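Local coordinates for putative aldo/keto reductase (Salmonella enterica subsp. enterica serovar Typhimurium, PDB 4R9O), which probably acts as an NADP-dependent oxidoreductase of the aldo/keto reductase family, though its natural substrate is not established, at residues V5-I10 against G14-R19; E43-G48 against R78-I83; A166-L171 against L199-Q204. One frame throughout, in Å; residues are numbered along the deposited sequence.

Contact 1: residues V5-I10 against G14-R19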
loop_
_atom_site.group_PDB
_atom_site.type_symbol
_atom_site.label_atom_id
_atom_site.label_comp_id
_atom_site.label_asym_id
_atom_site.label_seq_id
_atom_site.Cartn_x
_atom_site.Cartn_y
_atom_site.Cartn_z
ATOM N N VAL C 5 -36.098 12.070 20.360
ATOM C CA VAL C 5 -34.724 12.347 19.974
ATOM C C VAL C 5 -34.260 13.732 20.404
ATOM O O VAL C 5 -34.937 14.728 20.149
ATOM C CB VAL C 5 -34.548 12.209 18.458
ATOM C CG1 VAL C 5 -33.097 12.439 18.059
ATOM C CG2 VAL C 5 -34.997 10.844 18.023
ATOM N N GLN C 6 -33.104 13.776 21.066
ATOM C CA GLN C 6 -32.489 15.025 21.498
ATOM C C GLN C 6 -32.265 15.972 20.312
ATOM O O GLN C 6 -32.076 15.529 19.173
ATOM C CB GLN C 6 -31.162 14.734 22.205
ATOM C CG GLN C 6 -30.468 15.957 22.780
ATOM C CD GLN C 6 -29.017 15.688 23.133
ATOM O OE1 GLN C 6 -28.561 14.541 23.112
ATOM N NE2 GLN C 6 -28.280 16.748 23.461
ATOM N N ARG C 7 -32.302 17.275 20.574
ATOM C CA ARG C 7 -31.974 18.258 19.552
ATOM C C ARG C 7 -30.573 18.783 19.817
ATOM O O ARG C 7 -30.144 18.864 20.966
ATOM C CB ARG C 7 -32.992 19.392 19.536
ATOM C CG ARG C 7 -34.420 18.899 19.408
ATOM C CD ARG C 7 -35.349 19.987 18.913
ATOM N NE ARG C 7 -34.906 20.564 17.644
ATOM C CZ ARG C 7 -34.977 19.942 16.470
ATOM N NH1 ARG C 7 -34.553 20.554 15.372
ATOM N NH2 ARG C 7 -35.454 18.708 16.393
ATOM N N VAL C 8 -29.846 19.118 18.753
ATOM C CA VAL C 8 -28.447 19.481 18.893
ATOM C C VAL C 8 -28.095 20.640 17.972
ATOM O O VAL C 8 -28.593 20.730 16.852
ATOM C CB VAL C 8 -27.513 18.273 18.597
ATOM C CG1 VAL C 8 -27.665 17.190 19.660
ATOM C CG2 VAL C 8 -27.779 17.701 17.218
ATOM N N THR C 9 -27.265 21.551 18.461
ATOM C CA THR C 9 -26.698 22.582 17.602
ATOM C C THR C 9 -25.465 22.002 16.917
ATOM O O THR C 9 -24.505 21.632 17.582
ATOM C CB THR C 9 -26.331 23.845 18.399
ATOM O OG1 THR C 9 -27.484 24.295 19.122
ATOM C CG2 THR C 9 -25.862 24.952 17.466
ATOM N N ILE C 10 -25.486 21.919 15.590
ATOM C CA ILE C 10 -24.450 21.161 14.893
ATOM C C ILE C 10 -23.136 21.921 14.716
ATOM O O ILE C 10 -22.097 21.306 14.488
ATOM C CB ILE C 10 -24.943 20.692 13.521
ATOM C CG1 ILE C 10 -25.067 21.882 12.565
ATOM C CG2 ILE C 10 -26.280 19.971 13.676
ATOM C CD1 ILE C 10 -25.494 21.498 11.182
ATOM N N GLY C 14 -24.690 27.605 13.943
ATOM C CA GLY C 14 -25.335 26.622 13.091
ATOM C C GLY C 14 -26.779 26.351 13.458
ATOM O O GLY C 14 -27.262 26.808 14.492
ATOM N N PRO C 15 -27.482 25.595 12.608
ATOM C CA PRO C 15 -28.877 25.270 12.891
ATOM C C PRO C 15 -29.000 24.244 14.013
ATOM O O PRO C 15 -28.020 23.609 14.414
ATOM C CB PRO C 15 -29.374 24.689 11.568
ATOM C CG PRO C 15 -28.150 24.051 10.987
ATOM C CD PRO C 15 -27.009 24.965 11.362
ATOM N N GLU C 16 -30.220 24.080 14.499
ATOM C CA GLU C 16 -30.523 23.054 15.474
ATOM C C GLU C 16 -31.162 21.872 14.757
ATOM O O GLU C 16 -32.218 22.014 14.128
ATOM C CB GLU C 16 -31.443 23.612 16.555
ATOM C CG GLU C 16 -31.747 22.663 17.690
ATOM C CD GLU C 16 -32.578 23.325 18.774
ATOM O OE1 GLU C 16 -33.811 23.113 18.799
ATOM O OE2 GLU C 16 -31.995 24.068 19.597
ATOM N N PHE C 17 -30.503 20.717 14.835
ATOM C CA PHE C 17 -30.991 19.493 14.202
ATOM C C PHE C 17 -31.436 18.459 15.229
ATOM O O PHE C 17 -31.157 18.581 16.424
ATOM C CB PHE C 17 -29.909 18.867 13.311
ATOM C CG PHE C 17 -29.705 19.570 11.995
ATOM C CD1 PHE C 17 -30.538 20.604 11.601
ATOM C CD2 PHE C 17 -28.675 19.184 11.145
ATOM C CE1 PHE C 17 -30.347 21.251 10.392
ATOM C CE2 PHE C 17 -28.481 19.827 9.924
ATOM C CZ PHE C 17 -29.320 20.858 9.550
ATOM N N SER C 18 -32.139 17.433 14.769
ATOM C CA SER C 18 -32.342 16.272 15.624
ATOM C C SER C 18 -31.054 15.438 15.552
ATOM O O SER C 18 -30.411 15.385 14.512
ATOM C CB SER C 18 -33.582 15.473 15.197
ATOM O OG SER C 18 -33.478 15.029 13.857
ATOM N N ARG C 19 -30.673 14.820 16.664
ATOM C CA ARG C 19 -29.439 14.041 16.759
ATOM C C ARG C 19 -29.396 12.880 15.764
ATOM O O ARG C 19 -28.327 12.483 15.293
ATOM C CB ARG C 19 -29.277 13.513 18.186
ATOM C CG ARG C 19 -27.925 12.932 18.491
ATOM C CD ARG C 19 -27.889 12.450 19.921
ATOM N NE ARG C 19 -26.544 12.057 20.303
ATOM C CZ ARG C 19 -26.227 11.554 21.484
ATOM N NH1 ARG C 19 -27.173 11.381 22.401
ATOM N NH2 ARG C 19 -24.966 11.220 21.742
HETATM O O HOH W 1 -35.229 23.414 16.255
#

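Contact 2: residues E43-G48 against R78-I83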
loop_
_atom_site.group_PDB
_atom_site.type_symbol
_atom_site.label_atom_id
_atom_site.label_comp_id
_atom_site.label_asym_id
_atom_site.label_seq_id
_atom_site.Cartn_x
_atom_site.Cartn_y
_atom_site.Cartn_z
ATOM N N GLU C 43 -44.663 9.983 11.297
ATOM C CA GLU C 43 -44.288 9.006 12.315
ATOM C C GLU C 43 -42.878 9.241 12.862
ATOM O O GLU C 43 -42.645 9.064 14.060
ATOM C CB GLU C 43 -44.419 7.579 11.769
ATOM C CG GLU C 43 -45.818 6.983 12.003
ATOM C CD GLU C 43 -46.077 5.702 11.227
ATOM O OE1 GLU C 43 -45.326 5.414 10.275
ATOM O OE2 GLU C 43 -47.042 4.983 11.568
ATOM N N HIS C 44 -41.926 9.641 12.019
ATOM C CA HIS C 44 -40.594 9.854 12.571
ATOM C C HIS C 44 -40.536 11.242 13.216
ATOM O O HIS C 44 -39.780 11.462 14.166
ATOM C CB HIS C 44 -39.476 9.609 11.522
ATOM C CG HIS C 44 -39.342 10.640 10.435
ATOM N ND1 HIS C 44 -39.032 11.961 10.680
ATOM C CD2 HIS C 44 -39.371 10.507 9.086
ATOM C CE1 HIS C 44 -38.922 12.606 9.530
ATOM N NE2 HIS C 44 -39.117 11.745 8.547
ATOM N N LEU C 45 -41.379 12.146 12.737
ATOM C CA LEU C 45 -41.568 13.459 13.350
ATOM C C LEU C 45 -42.013 13.314 14.806
ATOM O O LEU C 45 -41.484 13.977 15.699
ATOM C CB LEU C 45 -42.601 14.254 12.550
ATOM C CG LEU C 45 -42.396 15.728 12.188
ATOM C CD1 LEU C 45 -40.942 16.062 11.973
ATOM C CD2 LEU C 45 -43.195 16.060 10.933
ATOM N N ASP C 46 -42.988 12.431 15.023
ATOM C CA ASP C 46 -43.508 12.112 16.350
ATOM C C ASP C 46 -42.442 11.577 17.290
ATOM O O ASP C 46 -42.504 11.796 18.497
ATOM C CB ASP C 46 -44.633 11.084 16.244
ATOM C CG ASP C 46 -45.972 11.715 15.943
ATOM O OD1 ASP C 46 -46.215 12.840 16.432
ATOM O OD2 ASP C 46 -46.781 11.083 15.226
ATOM N N LEU C 47 -41.475 10.856 16.735
ATOM C CA LEU C 47 -40.386 10.307 17.533
ATOM C C LEU C 47 -39.287 11.343 17.778
ATOM O O LEU C 47 -38.353 11.088 18.536
ATOM C CB LEU C 47 -39.796 9.070 16.853
ATOM C CG LEU C 47 -40.793 7.956 16.521
ATOM C CD1 LEU C 47 -40.086 6.746 15.919
ATOM C CD2 LEU C 47 -41.612 7.567 17.747
ATOM N N GLY C 48 -39.401 12.506 17.139
ATOM C CA GLY C 48 -38.434 13.576 17.336
ATOM C C GLY C 48 -37.401 13.716 16.230
ATOM O O GLY C 48 -36.475 14.521 16.333
ATOM N N ARG C 78 -43.726 21.114 6.537
ATOM C CA ARG C 78 -42.537 21.846 6.108
ATOM C C ARG C 78 -41.828 22.581 7.242
ATOM O O ARG C 78 -40.614 22.452 7.418
ATOM C CB ARG C 78 -42.927 22.848 5.014
ATOM C CG ARG C 78 -41.789 23.729 4.518
ATOM C CD ARG C 78 -40.653 22.900 3.985
ATOM N NE ARG C 78 -39.611 22.730 4.983
ATOM C CZ ARG C 78 -38.484 23.428 5.022
ATOM N NH1 ARG C 78 -37.603 23.198 5.978
ATOM N NH2 ARG C 78 -38.236 24.348 4.102
ATOM N N GLU C 79 -42.595 23.352 8.006
ATOM C CA GLU C 79 -42.060 24.147 9.101
ATOM C C GLU C 79 -41.488 23.280 10.215
ATOM O O GLU C 79 -40.690 23.743 11.021
ATOM C CB GLU C 79 -43.147 25.046 9.678
ATOM C CG GLU C 79 -43.891 25.871 8.654
ATOM C CD GLU C 79 -45.266 26.291 9.158
ATOM O OE1 GLU C 79 -46.017 25.411 9.631
ATOM O OE2 GLU C 79 -45.587 27.499 9.095
ATOM N N LYS C 80 -41.906 22.020 10.256
ATOM C CA LYS C 80 -41.510 21.126 11.333
ATOM C C LYS C 80 -40.213 20.384 11.010
ATOM O O LYS C 80 -39.655 19.694 11.862
ATOM C CB LYS C 80 -42.627 20.118 11.628
ATOM C CG LYS C 80 -43.970 20.746 11.976
ATOM C CD LYS C 80 -44.982 19.670 12.358
ATOM C CE LYS C 80 -46.346 20.259 12.731
ATOM N NZ LYS C 80 -47.053 20.858 11.563
ATOM N N LEU C 81 -39.743 20.531 9.776
ATOM C CA LEU C 81 -38.561 19.813 9.313
ATOM C C LEU C 81 -37.363 20.732 9.105
ATOM O O LEU C 81 -37.514 21.918 8.808
ATOM C CB LEU C 81 -38.853 19.090 7.998
ATOM C CG LEU C 81 -40.021 18.100 7.920
ATOM C CD1 LEU C 81 -40.509 17.954 6.477
ATOM C CD2 LEU C 81 -39.584 16.759 8.479
ATOM N N GLN C 82 -36.168 20.176 9.263
ATOM C CA GLN C 82 -34.965 20.815 8.745
ATOM C C GLN C 82 -34.544 20.003 7.528
ATOM O O GLN C 82 -34.223 18.818 7.639
ATOM C CB GLN C 82 -33.842 20.877 9.783
ATOM C CG GLN C 82 -34.187 21.658 11.036
ATOM C CD GLN C 82 -35.000 20.820 11.994
ATOM O OE1 GLN C 82 -35.984 21.289 12.577
ATOM N NE2 GLN C 82 -34.605 19.560 12.147
ATOM N N ILE C 83 -34.581 20.630 6.363
ATOM C CA ILE C 83 -34.264 19.929 5.136
ATOM C C ILE C 83 -32.850 20.214 4.666
ATOM O O ILE C 83 -32.451 21.365 4.488
ATOM C CB ILE C 83 -35.226 20.285 4.010
ATOM C CG1 ILE C 83 -36.663 20.013 4.463
ATOM C CG2 ILE C 83 -34.864 19.475 2.761
ATOM C CD1 ILE C 83 -37.707 20.385 3.438
#

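Contact 3: residues A166-L171 against L199-Q204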
loop_
_atom_site.group_PDB
_atom_site.type_symbol
_atom_site.label_atom_id
_atom_site.label_comp_id
_atom_site.label_asym_id
_atom_site.label_seq_id
_atom_site.Cartn_x
_atom_site.Cartn_y
_atom_site.Cartn_z
ATOM N N ALA C 166 -8.047 19.619 4.428
ATOM C CA ALA C 166 -7.499 20.695 3.595
ATOM C C ALA C 166 -8.564 21.231 2.617
ATOM O O ALA C 166 -8.643 22.434 2.357
ATOM C CB ALA C 166 -6.255 20.214 2.829
ATOM N N GLN C 167 -9.392 20.348 2.081
ATOM C CA GLN C 167 -10.505 20.811 1.237
ATOM C C GLN C 167 -11.513 21.642 2.042
ATOM O O GLN C 167 -12.049 22.647 1.551
ATOM C CB GLN C 167 -11.197 19.616 0.573
ATOM C CG GLN C 167 -10.332 18.991 -0.540
ATOM C CD GLN C 167 -10.651 17.533 -0.762
ATOM O OE1 GLN C 167 -10.110 16.890 -1.667
ATOM N NE2 GLN C 167 -11.536 16.994 0.072
ATOM N N PHE C 168 -11.757 21.210 3.281
ATOM C CA PHE C 168 -12.657 21.910 4.183
ATOM C C PHE C 168 -12.114 23.316 4.478
ATOM O O PHE C 168 -12.842 24.306 4.399
ATOM C CB PHE C 168 -12.842 21.099 5.474
ATOM C CG PHE C 168 -13.864 21.670 6.418
ATOM C CD1 PHE C 168 -15.163 21.194 6.424
ATOM C CD2 PHE C 168 -13.523 22.679 7.300
ATOM C CE1 PHE C 168 -16.113 21.717 7.297
ATOM C CE2 PHE C 168 -14.462 23.213 8.168
ATOM C CZ PHE C 168 -15.761 22.730 8.166
ATOM N N THR C 169 -10.827 23.404 4.799
ATOM C CA THR C 169 -10.239 24.686 5.142
ATOM C C THR C 169 -10.203 25.638 3.948
ATOM O O THR C 169 -10.425 26.840 4.085
ATOM C CB THR C 169 -8.832 24.481 5.692
ATOM O OG1 THR C 169 -8.943 23.745 6.914
ATOM C CG2 THR C 169 -8.160 25.815 5.957
ATOM N N LEU C 170 -9.920 25.090 2.778
ATOM C CA LEU C 170 -9.951 25.864 1.545
ATOM C C LEU C 170 -11.304 26.560 1.361
ATOM O O LEU C 170 -11.364 27.777 1.167
ATOM C CB LEU C 170 -9.657 24.957 0.345
ATOM C CG LEU C 170 -9.981 25.558 -1.034
ATOM C CD1 LEU C 170 -9.203 26.876 -1.256
ATOM C CD2 LEU C 170 -9.681 24.549 -2.137
ATOM N N LEU C 171 -12.388 25.788 1.423
ATOM C CA LEU C 171 -13.698 26.369 1.176
ATOM C C LEU C 171 -14.029 27.341 2.289
ATOM O O LEU C 171 -14.508 28.439 2.024
ATOM C CB LEU C 171 -14.777 25.291 1.049
ATOM C CG LEU C 171 -16.184 25.773 0.681
ATOM C CD1 LEU C 171 -16.192 26.710 -0.532
ATOM C CD2 LEU C 171 -17.093 24.581 0.414
ATOM N N LEU C 199 -12.016 13.725 11.659
ATOM C CA LEU C 199 -12.830 13.877 12.858
ATOM C C LEU C 199 -12.133 14.725 13.924
ATOM O O LEU C 199 -12.806 15.350 14.755
ATOM C CB LEU C 199 -13.197 12.506 13.426
ATOM C CG LEU C 199 -14.111 11.668 12.523
ATOM C CD1 LEU C 199 -14.377 10.279 13.104
ATOM C CD2 LEU C 199 -15.412 12.402 12.256
ATOM N N ASP C 200 -10.795 14.740 13.909
ATOM C CA ASP C 200 -10.040 15.636 14.779
ATOM C C ASP C 200 -10.361 17.092 14.469
ATOM O O ASP C 200 -10.596 17.891 15.375
ATOM C CB ASP C 200 -8.528 15.415 14.635
ATOM C CG ASP C 200 -8.103 13.999 14.975
ATOM O OD1 ASP C 200 -8.730 13.381 15.860
ATOM O OD2 ASP C 200 -7.143 13.504 14.342
ATOM N N GLN C 201 -10.338 17.439 13.179
ATOM C CA GLN C 201 -10.646 18.794 12.749
ATOM C C GLN C 201 -12.063 19.207 13.159
ATOM O O GLN C 201 -12.285 20.331 13.605
ATOM C CB GLN C 201 -10.494 18.933 11.226
ATOM C CG GLN C 201 -10.922 20.294 10.710
ATOM C CD GLN C 201 -10.981 20.350 9.207
ATOM O OE1 GLN C 201 -11.735 19.603 8.585
ATOM N NE2 GLN C 201 -10.151 21.199 8.606
ATOM N N LEU C 202 -13.021 18.303 12.994
ATOM C CA LEU C 202 -14.414 18.624 13.306
ATOM C C LEU C 202 -14.594 18.845 14.807
ATOM O O LEU C 202 -15.225 19.818 15.219
ATOM C CB LEU C 202 -15.363 17.523 12.805
ATOM C CG LEU C 202 -15.376 17.395 11.276
ATOM C CD1 LEU C 202 -16.257 16.232 10.835
ATOM C CD2 LEU C 202 -15.846 18.709 10.622
ATOM N N GLN C 203 -14.035 17.955 15.621
ATOM C CA GLN C 203 -14.062 18.161 17.064
ATOM C C GLN C 203 -13.394 19.488 17.434
ATOM O O GLN C 203 -13.896 20.224 18.272
ATOM C CB GLN C 203 -13.378 17.014 17.821
ATOM C CG GLN C 203 -13.448 17.222 19.325
ATOM C CD GLN C 203 -12.653 16.222 20.153
ATOM O OE1 GLN C 203 -12.352 15.106 19.721
ATOM N NE2 GLN C 203 -12.329 16.624 21.367
ATOM N N GLN C 204 -12.277 19.810 16.790
ATOM C CA GLN C 204 -11.542 21.021 17.138
ATOM C C GLN C 204 -12.392 22.259 16.866
ATOM O O GLN C 204 -12.447 23.179 17.677
ATOM C CB GLN C 204 -10.225 21.109 16.353
ATOM C CG GLN C 204 -9.414 22.356 16.668
ATOM C CD GLN C 204 -8.112 22.420 15.890
ATOM O OE1 GLN C 204 -7.513 21.394 15.578
ATOM N NE2 GLN C 204 -7.673 23.629 15.570
#

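Contact 1: residues V5-I10 against G14-R19
Arg7 and Glu16 meet on one face of a short antiparallel ladder. Glu16 runs out extended, CG anti to the backbone N (chi1 -176°), while the Arg7 chain bends at chi3 (56°) and crosses it at about a right angle. NE of Arg7 gives a 3.0 Å hydrogen bond to Glu16 OE1, part of the salt bridge between the two residues. OE1 lies in the guanidinium plane of Arg7, but NE meets it on the anti side of the carboxylate and somewhat out of the carboxylate plane. A water donates to the same OE1 and accepts a weak bond from Arg7 NH1. The guanidinium also lies with one face over the carbonyl carbon of Phe17, toward the rim of the group, and its NH2 reaches on to Thr50.

Val8 and Phe17 form the hydrogen-bonded pair, Val8 N to Phe17 O at 2.7 Å and Phe17 N to Val8 O at 2.8 Å. Non-hydrogen-bonded pairs, Arg7 with Ser18 and Thr9 with Glu16, flank it. This is the N-terminal beta hairpin found across the bottom of the barrel in aldo/keto reductases; strand 16-23 continues from it into the parallel barrel sheet.

Ile10, Pro15 and Phe17 make the apolar end. With CG1 of Ile10 set between its backbone N and carbonyl carbon (chi1 71°), CD1 packs 3.7 Å from Pro15 CG and 3.6 Å from Phe17 CE2, and CG2 lies 3.6 Å from Phe17 CD2. Leu261 of strand 261-264 touches Val8, Ile10 and Phe17. At the far end Arg19 N bonds to Gln6 O (3.0 Å), and the extended Arg19 side chain makes a salt bridge through NH1 to Glu279.

Contact 2: residues E43-G48 against R78-I83
Leu45 and Leu81 supply the closest apolar contact, CD1 of Leu45 to CD2 of Leu81 at 3.8 Å, the two side chains crossing at about a right angle. The same Leu45 methyl lies 3.9 Å from Lys80 O, while its CD2 rests 4.2 Å from Lys80 CB. Thus Lys80 lends the base of its side chain to the packing, and its ammonium leads away to bond with His76 O. Leu81 CD2 also comes within 4.3 Å of His44 CE1, obliquely to the ring.

Hydrogen bonds serve each segment separately; none crosses between them. Both imidazole nitrogens of His44 are engaged, ND1 with Val49 O and NE2 with Tyr24 OH, which fixes the ring's rotation beside Leu81. Arg78 NH1 bonds to Leu81 O at 3.1 Å, arriving from above the carbonyl plane, and makes a salt bridge to Asp126. Gly48, with positive phi, closes the other segment in a Schellman motif.

In the TIM barrel the contact sets the C-terminal end of helix 34-46 against the turn leading into strand 82-90, with Val52 of the intervening strand 51-53 touching both His44 and Leu81.

Contact 3: residues A166-L171 against L199-Q204
The Gln201 side chain leaves its helix with CG turned opposite the backbone N (chi1 175°) and continues extended beyond it, which carries the terminal amide straight across to helix 166-171. Phe168 answers with a similar first torsion, swinging its ring toward helix 199-204. The two side chains cross at a slant, with ring and amide planes 51° apart. The amide therefore lies neither flat on the phenyl group nor square to it. OE1 of Gln201 comes 3.6 Å from Phe168 CB and 3.7 Å from Phe168 CG, at the root of the ring; NE2 of Gln201 sits 3.9 Å from Phe168 CD2.

The same NE2 is 3.3 Å from Thr169 OG1. Both groups bond to the carbonyl oxygen of Pro165, one turn back from Thr169. For Thr169 this is a side-chain bond to its own helix, whereas for Gln201 it is a polar link across the gap. Two side-chain donors thus converge on one backbone oxygen, and the bond from NE2 holds the Gln201 amide against helix 165-173.

The segments belong to neighbouring helices on the outside of the TIM barrel, with strand 182-185 following the first and preceding the second in the chain. Their axes are 11.4 Å apart at closest approach and inclined at 40°, a wide spacing that Gln201 and Phe168 span. Deeper in, Leu202 CD2 approaches Phe168 CE1 at 4.5 Å, a loose apolar contact; both residues also touch Asn182 of strand 182-185. Phe168 packs further on Val160 of strand 155-161. The outer surface of this helix pair takes part in the assembly: the backbone oxygens of Gln203 and Gln204 accept bonds from Arg174 of a second subunit, while Thr169 packs on Gln204 of a third.

Overall arrangement
The three contacts come in sequence order, with no overlap of their chain ranges. Contacts 1 and 2 are neighbours, their centres about 12 Å apart, and share the barrel sheet through strands 16-23 and 82-90. They touch directly: Phe17 packs on Gln82, and Val5 N probably bonds to Leu47 O, tying the hairpin to the end of helix 34-46. Contact 3 lies across the chain's centre from contact 2, about 29 Å between centres, and about 20 Å, centre to centre, from contact 1. Contacts 1 and 2 thus lie together where the hairpin meets the end of helix 34-46, whereas contact 3 joins two later outer helices at a surface used for subunit assembly.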